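Local coordinates for protein cysteine desulfurase (Stenotrophomonas maltophilia, PDB 6WCI) that probably catalyses the pyridoxal 5'-phosphate-dependent removal of sulfur from L-cysteine, giving L-alanine and passing the sulfur to a carrier, at residues T160-E165 and P183-L188; A179-E184 and C207-K212; V148-V153 and L187-H192. One frame throughout, in Å; residues are numbered along the deposited sequence.

All three contacts lie in or against the seven-stranded mixed sheet of the pyridoxal-phosphate domain, and they differ in depth. Contacts 1 and 2 lie on one face: contact 1, between strand 160-164 and the turn and start of strand 185-191, is partly buried and mainly polar, with a weak salt bridge, whereas contact 2, where the end of helix 174-180 meets helix 203-212, is buried and joins aliphatic groups without hydrogen bonds. Contact 3 works on the opposite face, setting an aromatic ring of helix 148-157 against strand 185-191, and is likewise buried. Contacts 1 and 3 share that strand, while contacts 1 and 2 share Pro183 and Glu184.

Contact 1. Residues T160-E165 and P183-L188; sequences TIRVAE and PEVKLL
A beta-alpha-beta crossover of the large pyridoxal-phosphate domain runs from strand 160-164 through helix 174-180 to strand 185-191, and Arg162 ties its beginning to its end by reaching Glu184 and Val185. The two strands are parallel but not adjacent in the sheet, and at their nearest the CA atoms of Arg162 and Val185 stand 8.7 Å apart. A long side chain such as arginine suits this gap. With CG anti to the backbone N (chi1 178°), the arginine runs extended to CD and then bends at chi3, which brings its guanidinium up to the turn before the second strand. There Arg162 NH2 meets Glu184 OE2 at 3.4 Å. The N-H points almost straight at the oxygen (174°), yet the length makes this hydrogen bond a weak one within a salt bridge. OE2 lies at the guanidinium edge, while the carboxylate plane is turned 82° from that of the guanidinium, so the two groups do not form a flat, paired bridge. The stronger link passes through Thr182, whose OG1 hydrogen-bonds both Arg162 NH1 and Glu184 OE2 and thereby joins the two charges. Arg162 NH1 also comes 3.7 Å from Val185 CG2, an apolar neighbour suited to the buried start of the strand. The turn is braced from within, since Lys186 NZ donates to Pro183 O over 3.1 Å. Between the two strands lies strand 135-139: Val135 touches the side chains of both Arg162 and Glu184, and Arg162 takes backbone hydrogen bonds with Ile136 and Ile138. On the other face of strand 160-164, Ile161 and Val163 pack against Phe281 of the second subunit, and Ile161 also meets Gln151 of helix 148-157.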
loop_
_atom_site.group_PDB
_atom_site.type_symbol
_atom_site.label_atom_id
_atom_site.label_comp_id
_atom_site.label_asym_id
_atom_site.label_seq_id
_atom_site.Cartn_x
_atom_site.Cartn_y
_atom_site.Cartn_z
ATOM N N THR B 160 -16.921 21.141 -12.849
ATOM C CA THR B 160 -17.420 21.791 -11.651
ATOM C C THR B 160 -18.058 20.748 -10.747
ATOM O O THR B 160 -18.560 19.723 -11.213
ATOM C CB THR B 160 -18.420 22.906 -11.987
ATOM O OG1 THR B 160 -19.682 22.344 -12.365
ATOM C CG2 THR B 160 -17.889 23.752 -13.139
ATOM N N ILE B 161 -18.005 21.006 -9.441
ATOM C CA ILE B 161 -18.554 20.104 -8.437
ATOM C C ILE B 161 -19.867 20.681 -7.930
ATOM O O ILE B 161 -19.940 21.866 -7.580
ATOM C CB ILE B 161 -17.560 19.895 -7.286
ATOM C CG1 ILE B 161 -16.357 19.069 -7.771
ATOM C CG2 ILE B 161 -18.246 19.231 -6.102
ATOM C CD1 ILE B 161 -15.403 18.718 -6.675
ATOM N N ARG B 162 -20.902 19.846 -7.886
ATOM C CA ARG B 162 -22.209 20.219 -7.363
ATOM C C ARG B 162 -22.561 19.266 -6.229
ATOM O O ARG B 162 -22.196 18.090 -6.265
ATOM C CB ARG B 162 -23.263 20.171 -8.481
ATOM C CG ARG B 162 -24.684 20.490 -8.068
ATOM C CD ARG B 162 -25.622 20.251 -9.236
ATOM N NE ARG B 162 -25.301 21.104 -10.379
ATOM C CZ ARG B 162 -25.788 20.918 -11.603
ATOM N NH1 ARG B 162 -26.608 19.897 -11.828
ATOM N NH2 ARG B 162 -25.455 21.740 -12.600
ATOM N N VAL B 163 -23.252 19.772 -5.206
ATOM C CA VAL B 163 -23.476 19.014 -3.970
ATOM C C VAL B 163 -24.888 18.449 -3.955
ATOM O O VAL B 163 -25.855 19.160 -4.243
ATOM C CB VAL B 163 -23.230 19.878 -2.719
ATOM C CG1 VAL B 163 -23.447 19.038 -1.446
ATOM C CG2 VAL B 163 -21.827 20.444 -2.724
ATOM N N ALA B 164 -25.009 17.169 -3.610
ATOM C CA ALA B 164 -26.305 16.542 -3.374
ATOM C C ALA B 164 -26.634 16.619 -1.882
ATOM O O ALA B 164 -25.907 16.063 -1.054
ATOM C CB ALA B 164 -26.291 15.095 -3.868
ATOM N N GLU B 165 -27.733 17.298 -1.540
ATOM C CA GLU B 165 -27.967 17.661 -0.150
ATOM C C GLU B 165 -28.601 16.518 0.639
ATOM O O GLU B 165 -29.099 15.532 0.092
ATOM C CB GLU B 165 -28.863 18.907 -0.045
ATOM C CG GLU B 165 -28.189 20.242 -0.386
ATOM C CD GLU B 165 -26.783 20.404 0.220
ATOM O OE1 GLU B 165 -26.480 19.803 1.278
ATOM O OE2 GLU B 165 -25.970 21.148 -0.377
ATOM N N PRO B 183 -28.415 16.775 -17.422
ATOM C CA PRO B 183 -27.545 16.176 -18.450
ATOM C C PRO B 183 -26.075 16.542 -18.340
ATOM O O PRO B 183 -25.235 15.781 -18.842
ATOM C CB PRO B 183 -28.149 16.691 -19.763
ATOM C CG PRO B 183 -29.586 16.865 -19.440
ATOM C CD PRO B 183 -29.631 17.361 -18.024
ATOM N N GLU B 184 -25.722 17.670 -17.722
ATOM C CA GLU B 184 -24.311 18.033 -17.633
ATOM C C GLU B 184 -23.561 17.252 -16.564
ATOM O O GLU B 184 -22.321 17.302 -16.524
ATOM C CB GLU B 184 -24.166 19.536 -17.384
ATOM C CG GLU B 184 -24.889 20.040 -16.162
ATOM C CD GLU B 184 -26.299 20.512 -16.463
ATOM O OE1 GLU B 184 -26.799 20.278 -17.587
ATOM O OE2 GLU B 184 -26.903 21.118 -15.559
ATOM N N VAL B 185 -24.272 16.519 -15.714
ATOM C CA VAL B 185 -23.640 15.701 -14.690
ATOM C C VAL B 185 -23.131 14.421 -15.337
ATOM O O VAL B 185 -23.898 13.686 -15.969
ATOM C CB VAL B 185 -24.618 15.379 -13.552
ATOM C CG1 VAL B 185 -23.901 14.610 -12.486
ATOM C CG2 VAL B 185 -25.241 16.656 -12.990
ATOM N N LYS B 186 -21.841 14.136 -15.160
ATOM C CA LYS B 186 -21.253 12.933 -15.720
ATOM C C LYS B 186 -20.849 11.900 -14.676
ATOM O O LYS B 186 -20.600 10.744 -15.050
ATOM C CB LYS B 186 -20.032 13.296 -16.582
ATOM C CG LYS B 186 -20.310 14.349 -17.652
ATOM C CD LYS B 186 -21.390 13.879 -18.614
ATOM C CE LYS B 186 -21.670 14.922 -19.675
ATOM N NZ LYS B 186 -22.917 14.619 -20.450
ATOM N N LEU B 187 -20.781 12.271 -13.393
ATOM C CA LEU B 187 -20.323 11.357 -12.354
ATOM C C LEU B 187 -20.964 11.718 -11.015
ATOM O O LEU B 187 -21.155 12.900 -10.703
ATOM C CB LEU B 187 -18.784 11.373 -12.220
ATOM C CG LEU B 187 -18.136 10.289 -11.345
ATOM C CD1 LEU B 187 -16.782 9.806 -11.928
ATOM C CD2 LEU B 187 -17.950 10.708 -9.882
ATOM N N LEU B 188 -21.280 10.690 -10.229
ATOM C CA LEU B 188 -21.902 10.839 -8.911
ATOM C C LEU B 188 -21.080 10.077 -7.886
ATOM O O LEU B 188 -20.880 8.866 -8.028
ATOM C CB LEU B 188 -23.343 10.325 -8.907
ATOM C CG LEU B 188 -24.017 10.151 -7.541
ATOM C CD1 LEU B 188 -24.209 11.484 -6.837
ATOM C CD2 LEU B 188 -25.337 9.433 -7.707
#

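Contact 2. Residues A179-E184 and C207-K212; sequences AAMTPE and CREARK
Met181 and Ala210 are the nearest backbone positions of the two segments, their CA atoms 7.5 Å apart, and at Met181 the backbone abandons helix 174-180 for an inverse gamma turn, which a weak bond from Thr182 N to Ala180 O closes at 3.0 Å. The CB of Met181 is directed toward helix 203-212. The chain beyond it stays extended through chi2 (-172°) and folds only at the last torsion, chi3 -60°, which swings Met181 CE against Glu209 CG at 3.5 Å. Behind the methyl, Met181 SD rests 4.2 Å from Ala210 CA and 4.5 Å from its CB. An unbranched, flexible thioether fits this buried position, and the small alanine lets the sulfur approach the helix backbone. Both helices cover the same face of the sheet: one leads into strand 185-191, and the other follows that strand and returns the chain to the parallel strand 216-220, so the contact joins successive crossovers. Glu209 contributes its aliphatic part here. A chi1 of -175° sets its CG out toward the methionine methyl, while its OE2 forms a salt bridge with Arg213 NE. The same arginine's NH1 is hydrogen-bonded to Met181 O, linking the turn to the residue that follows 207-212. Beneath them Met181 also touches Leu137 and Ile215, and Ala210 packs on Ile215 and Thr217.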
loop_
_atom_site.group_PDB
_atom_site.type_symbol
_atom_site.label_atom_id
_atom_site.label_comp_id
_atom_site.label_asym_id
_atom_site.label_seq_id
_atom_site.Cartn_x
_atom_site.Cartn_y
_atom_site.Cartn_z
ATOM N N ALA B 179 -33.466 16.079 -9.023
ATOM C CA ALA B 179 -33.429 17.417 -9.598
ATOM C C ALA B 179 -32.002 17.838 -9.929
ATOM O O ALA B 179 -31.790 18.625 -10.860
ATOM C CB ALA B 179 -34.076 18.421 -8.643
ATOM N N ALA B 180 -31.019 17.310 -9.191
ATOM C CA ALA B 180 -29.620 17.664 -9.396
ATOM C C ALA B 180 -28.964 16.883 -10.525
ATOM O O ALA B 180 -27.903 17.298 -11.005
ATOM C CB ALA B 180 -28.821 17.436 -8.109
ATOM N N MET B 181 -29.561 15.771 -10.954
ATOM C CA MET B 181 -28.965 14.904 -11.974
ATOM C C MET B 181 -29.402 15.353 -13.372
ATOM O O MET B 181 -30.187 14.700 -14.064
ATOM C CB MET B 181 -29.333 13.447 -11.711
ATOM C CG MET B 181 -28.671 12.842 -10.504
ATOM S SD MET B 181 -28.978 11.064 -10.399
ATOM C CE MET B 181 -30.756 11.052 -10.306
ATOM N N THR B 182 -28.861 16.494 -13.785
ATOM C CA THR B 182 -29.137 17.081 -15.092
ATOM C C THR B 182 -28.172 16.530 -16.128
ATOM O O THR B 182 -27.193 15.870 -15.786
ATOM C CB THR B 182 -29.033 18.602 -14.996
ATOM O OG1 THR B 182 -27.761 18.947 -14.429
ATOM C CG2 THR B 182 -30.162 19.158 -14.128
ATOM N N PRO B 183 -28.415 16.775 -17.422
ATOM C CA PRO B 183 -27.545 16.176 -18.450
ATOM C C PRO B 183 -26.075 16.542 -18.340
ATOM O O PRO B 183 -25.235 15.781 -18.842
ATOM C CB PRO B 183 -28.149 16.691 -19.763
ATOM C CG PRO B 183 -29.586 16.865 -19.440
ATOM C CD PRO B 183 -29.631 17.361 -18.024
ATOM N N GLU B 184 -25.722 17.670 -17.722
ATOM C CA GLU B 184 -24.311 18.033 -17.633
ATOM C C GLU B 184 -23.561 17.252 -16.564
ATOM O O GLU B 184 -22.321 17.302 -16.524
ATOM C CB GLU B 184 -24.166 19.536 -17.384
ATOM C CG GLU B 184 -24.889 20.040 -16.162
ATOM C CD GLU B 184 -26.299 20.512 -16.463
ATOM O OE1 GLU B 184 -26.799 20.278 -17.587
ATOM O OE2 GLU B 184 -26.903 21.118 -15.559
ATOM N N CYS B 207 -28.242 4.151 -8.243
ATOM C CA CYS B 207 -27.447 3.787 -9.406
ATOM C C CYS B 207 -28.309 3.463 -10.610
ATOM O O CYS B 207 -27.902 3.726 -11.745
ATOM C CB CYS B 207 -26.539 2.610 -9.073
ATOM S SG CYS B 207 -25.246 3.070 -7.939
ATOM N N ARG B 208 -29.490 2.884 -10.396
ATOM C CA ARG B 208 -30.389 2.648 -11.517
ATOM C C ARG B 208 -30.832 3.964 -12.142
ATOM O O ARG B 208 -30.919 4.079 -13.368
ATOM C CB ARG B 208 -31.607 1.838 -11.067
ATOM C CG ARG B 208 -32.668 1.694 -12.149
ATOM C CD ARG B 208 -34.001 1.247 -11.589
ATOM N NE ARG B 208 -34.529 2.187 -10.600
ATOM C CZ ARG B 208 -34.720 1.892 -9.317
ATOM N NH1 ARG B 208 -34.440 0.674 -8.865
ATOM N NH2 ARG B 208 -35.201 2.806 -8.485
ATOM N N GLU B 209 -31.124 4.966 -11.310
ATOM C CA GLU B 209 -31.554 6.256 -11.837
ATOM C C GLU B 209 -30.379 7.006 -12.448
ATOM O O GLU B 209 -30.537 7.701 -13.457
ATOM C CB GLU B 209 -32.215 7.077 -10.731
ATOM C CG GLU B 209 -32.811 8.387 -11.188
ATOM C CD GLU B 209 -33.908 8.214 -12.227
ATOM O OE1 GLU B 209 -34.734 7.286 -12.080
ATOM O OE2 GLU B 209 -33.930 9.008 -13.195
ATOM N N ALA B 210 -29.189 6.864 -11.866
ATOM C CA ALA B 210 -28.015 7.483 -12.465
ATOM C C ALA B 210 -27.735 6.886 -13.841
ATOM O O ALA B 210 -27.551 7.615 -14.821
ATOM C CB ALA B 210 -26.805 7.323 -11.544
ATOM N N ARG B 211 -27.735 5.551 -13.935
ATOM C CA ARG B 211 -27.482 4.897 -15.216
ATOM C C ARG B 211 -28.507 5.307 -16.266
ATOM O O ARG B 211 -28.188 5.365 -17.459
ATOM C CB ARG B 211 -27.474 3.374 -15.048
ATOM C CG ARG B 211 -26.981 2.625 -16.294
ATOM C CD ARG B 211 -26.647 1.169 -15.990
ATOM N NE ARG B 211 -25.794 1.057 -14.807
ATOM C CZ ARG B 211 -24.481 1.271 -14.806
ATOM N NH1 ARG B 211 -23.863 1.608 -15.931
ATOM N NH2 ARG B 211 -23.787 1.154 -13.677
ATOM N N LYS B 212 -29.735 5.592 -15.847
ATOM C CA LYS B 212 -30.747 6.024 -16.797
ATOM C C LYS B 212 -30.400 7.381 -17.402
ATOM O O LYS B 212 -30.801 7.677 -18.535
ATOM C CB LYS B 212 -32.115 6.056 -16.107
ATOM C CG LYS B 212 -33.289 5.844 -17.041
ATOM C CD LYS B 212 -34.565 5.475 -16.276
ATOM C CE LYS B 212 -35.380 6.708 -15.908
ATOM N NZ LYS B 212 -36.755 6.344 -15.460
#

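Contact 3. Residues V148-V153 and L187-H192; sequences VPWQLV and LLAVTH
Leu187 lays its CD2 methyl over one face of the Trp150 indole, 3.9 Å from the centroid of the six-membered ring and only 9° off the ring normal, a CH-pi contact centred on the benzene half. Its other branch also touches the ring, Leu187 CD1 lying 3.7 Å from Trp150 CZ3, so the forked leucine end grips the benzene half with both methyls. At the five-membered half the strand presents Ala189, whose CB lies 3.5 Å from Trp150 NE1 and comes near the ring's CD1, approaching obliquely; a small side chain suits the place because the indole comes so close to the strand. Trp150 CG is anti to its carbonyl carbon (chi1 -47°), which carries the ring from the helix down to the sheet. Leu187 and Ala189, two residues apart on an extended strand, face the same way, while Leu188 between them points to the opposite face. This is helix-on-sheet packing in the large domain of a fold type I pyridoxal-phosphate enzyme, with helix 148-157 running roughly antiparallel to strand 185-191. Around the ring the packing continues with Ile138 and Val218 of neighbouring strands and with Ile118 and Val121 of helix 114-126. The one polar atom of the indole is satisfied too, since NE1 hydrogen-bonds Asn146 OD1. The outer side of the helix is different in character. Gln151 is partly exposed and takes no part in the packing on strand 185-191; its amide instead hydrogen-bonds Thr284 OG1 and Ser280 O of the second subunit, and Val148 and Leu152 pack there against Gly272 and Phe269 of that subunit.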
loop_
_atom_site.group_PDB
_atom_site.type_symbol
_atom_site.label_atom_id
_atom_site.label_comp_id
_atom_site.label_asym_id
_atom_site.label_seq_id
_atom_site.Cartn_x
_atom_site.Cartn_y
_atom_site.Cartn_z
ATOM N N VAL B 148 -12.018 14.761 -2.144
ATOM C CA VAL B 148 -10.765 15.383 -2.581
ATOM C C VAL B 148 -10.296 14.890 -3.943
ATOM O O VAL B 148 -9.858 15.721 -4.753
ATOM C CB VAL B 148 -9.697 15.230 -1.494
ATOM C CG1 VAL B 148 -8.439 15.975 -1.869
ATOM C CG2 VAL B 148 -10.254 15.715 -0.156
ATOM N N PRO B 149 -10.333 13.588 -4.271
ATOM C CA PRO B 149 -9.960 13.203 -5.642
ATOM C C PRO B 149 -10.745 13.960 -6.692
ATOM O O PRO B 149 -10.170 14.369 -7.708
ATOM C CB PRO B 149 -10.252 11.698 -5.677
ATOM C CG PRO B 149 -10.098 11.270 -4.247
ATOM C CD PRO B 149 -10.702 12.408 -3.469
ATOM N N TRP B 150 -12.037 14.209 -6.454
ATOM C CA TRP B 150 -12.818 14.894 -7.475
ATOM C C TRP B 150 -12.468 16.378 -7.527
ATOM O O TRP B 150 -12.562 16.998 -8.592
ATOM C CB TRP B 150 -14.308 14.663 -7.228
ATOM C CG TRP B 150 -14.590 13.216 -6.965
ATOM C CD1 TRP B 150 -15.024 12.661 -5.791
ATOM C CD2 TRP B 150 -14.399 12.125 -7.880
ATOM N NE1 TRP B 150 -15.133 11.295 -5.924
ATOM C CE2 TRP B 150 -14.754 10.940 -7.194
ATOM C CE3 TRP B 150 -13.964 12.036 -9.214
ATOM C CZ2 TRP B 150 -14.701 9.684 -7.794
ATOM C CZ3 TRP B 150 -13.912 10.789 -9.812
ATOM C CH2 TRP B 150 -14.269 9.622 -9.095
ATOM N N GLN B 151 -12.008 16.944 -6.411
ATOM C CA GLN B 151 -11.515 18.316 -6.420
ATOM C C GLN B 151 -10.209 18.440 -7.192
ATOM O O GLN B 151 -9.954 19.471 -7.826
ATOM C CB GLN B 151 -11.339 18.809 -4.987
ATOM C CG GLN B 151 -12.679 19.068 -4.295
ATOM C CD GLN B 151 -12.514 19.512 -2.868
ATOM O OE1 GLN B 151 -11.693 18.965 -2.130
ATOM N NE2 GLN B 151 -13.297 20.507 -2.461
ATOM N N LEU B 152 -9.361 17.412 -7.146
ATOM C CA LEU B 152 -8.176 17.425 -7.993
ATOM C C LEU B 152 -8.562 17.334 -9.471
ATOM O O LEU B 152 -7.936 17.975 -10.321
ATOM C CB LEU B 152 -7.233 16.284 -7.582
ATOM C CG LEU B 152 -6.689 16.365 -6.151
ATOM C CD1 LEU B 152 -5.835 15.120 -5.782
ATOM C CD2 LEU B 152 -5.892 17.644 -5.944
ATOM N N VAL B 153 -9.591 16.547 -9.796
ATOM C CA VAL B 153 -10.033 16.412 -11.185
ATOM C C VAL B 153 -10.584 17.738 -11.710
ATOM O O VAL B 153 -10.270 18.167 -12.831
ATOM C CB VAL B 153 -11.081 15.286 -11.298
ATOM C CG1 VAL B 153 -11.862 15.400 -12.617
ATOM C CG2 VAL B 153 -10.435 13.910 -11.139
ATOM N N LEU B 187 -20.781 12.271 -13.393
ATOM C CA LEU B 187 -20.323 11.357 -12.354
ATOM C C LEU B 187 -20.964 11.718 -11.015
ATOM O O LEU B 187 -21.155 12.900 -10.703
ATOM C CB LEU B 187 -18.784 11.373 -12.220
ATOM C CG LEU B 187 -18.136 10.289 -11.345
ATOM C CD1 LEU B 187 -16.782 9.806 -11.928
ATOM C CD2 LEU B 187 -17.950 10.708 -9.882
ATOM N N LEU B 188 -21.280 10.690 -10.229
ATOM C CA LEU B 188 -21.902 10.839 -8.911
ATOM C C LEU B 188 -21.080 10.077 -7.886
ATOM O O LEU B 188 -20.880 8.866 -8.028
ATOM C CB LEU B 188 -23.343 10.325 -8.907
ATOM C CG LEU B 188 -24.017 10.151 -7.541
ATOM C CD1 LEU B 188 -24.209 11.484 -6.837
ATOM C CD2 LEU B 188 -25.337 9.433 -7.707
ATOM N N ALA B 189 -20.595 10.788 -6.866
ATOM C CA ALA B 189 -19.852 10.187 -5.761
ATOM C C ALA B 189 -20.796 10.065 -4.574
ATOM O O ALA B 189 -21.146 11.068 -3.944
ATOM C CB ALA B 189 -18.613 11.010 -5.401
ATOM N N VAL B 190 -21.196 8.836 -4.260
ATOM C CA VAL B 190 -22.216 8.588 -3.248
ATOM C C VAL B 190 -21.743 7.467 -2.332
ATOM O O VAL B 190 -21.317 6.405 -2.803
ATOM C CB VAL B 190 -23.577 8.246 -3.890
ATOM C CG1 VAL B 190 -23.425 7.136 -4.943
ATOM C CG2 VAL B 190 -24.599 7.861 -2.820
ATOM N N THR B 191 -21.816 7.699 -1.025
ATOM C CA THR B 191 -21.407 6.676 -0.078
ATOM C C THR B 191 -22.512 5.644 0.123
ATOM O O THR B 191 -23.706 5.940 0.016
ATOM C CB THR B 191 -21.022 7.288 1.267
ATOM O OG1 THR B 191 -20.458 6.268 2.093
ATOM C CG2 THR B 191 -22.235 7.870 1.974
ATOM N N HIS B 192 -22.093 4.405 0.379
ATOM C CA HIS B 192 -23.061 3.369 0.704
ATOM C C HIS B 192 -23.503 3.514 2.148
ATOM O O HIS B 192 -24.706 3.499 2.447
ATOM C CB HIS B 192 -22.468 1.987 0.446
ATOM C CG HIS B 192 -23.469 0.878 0.466
ATOM N ND1 HIS B 192 -23.158 -0.409 0.084
ATOM C CD2 HIS B 192 -24.775 0.858 0.833
ATOM C CE1 HIS B 192 -24.230 -1.170 0.202
ATOM N NE2 HIS B 192 -25.225 -0.426 0.653
#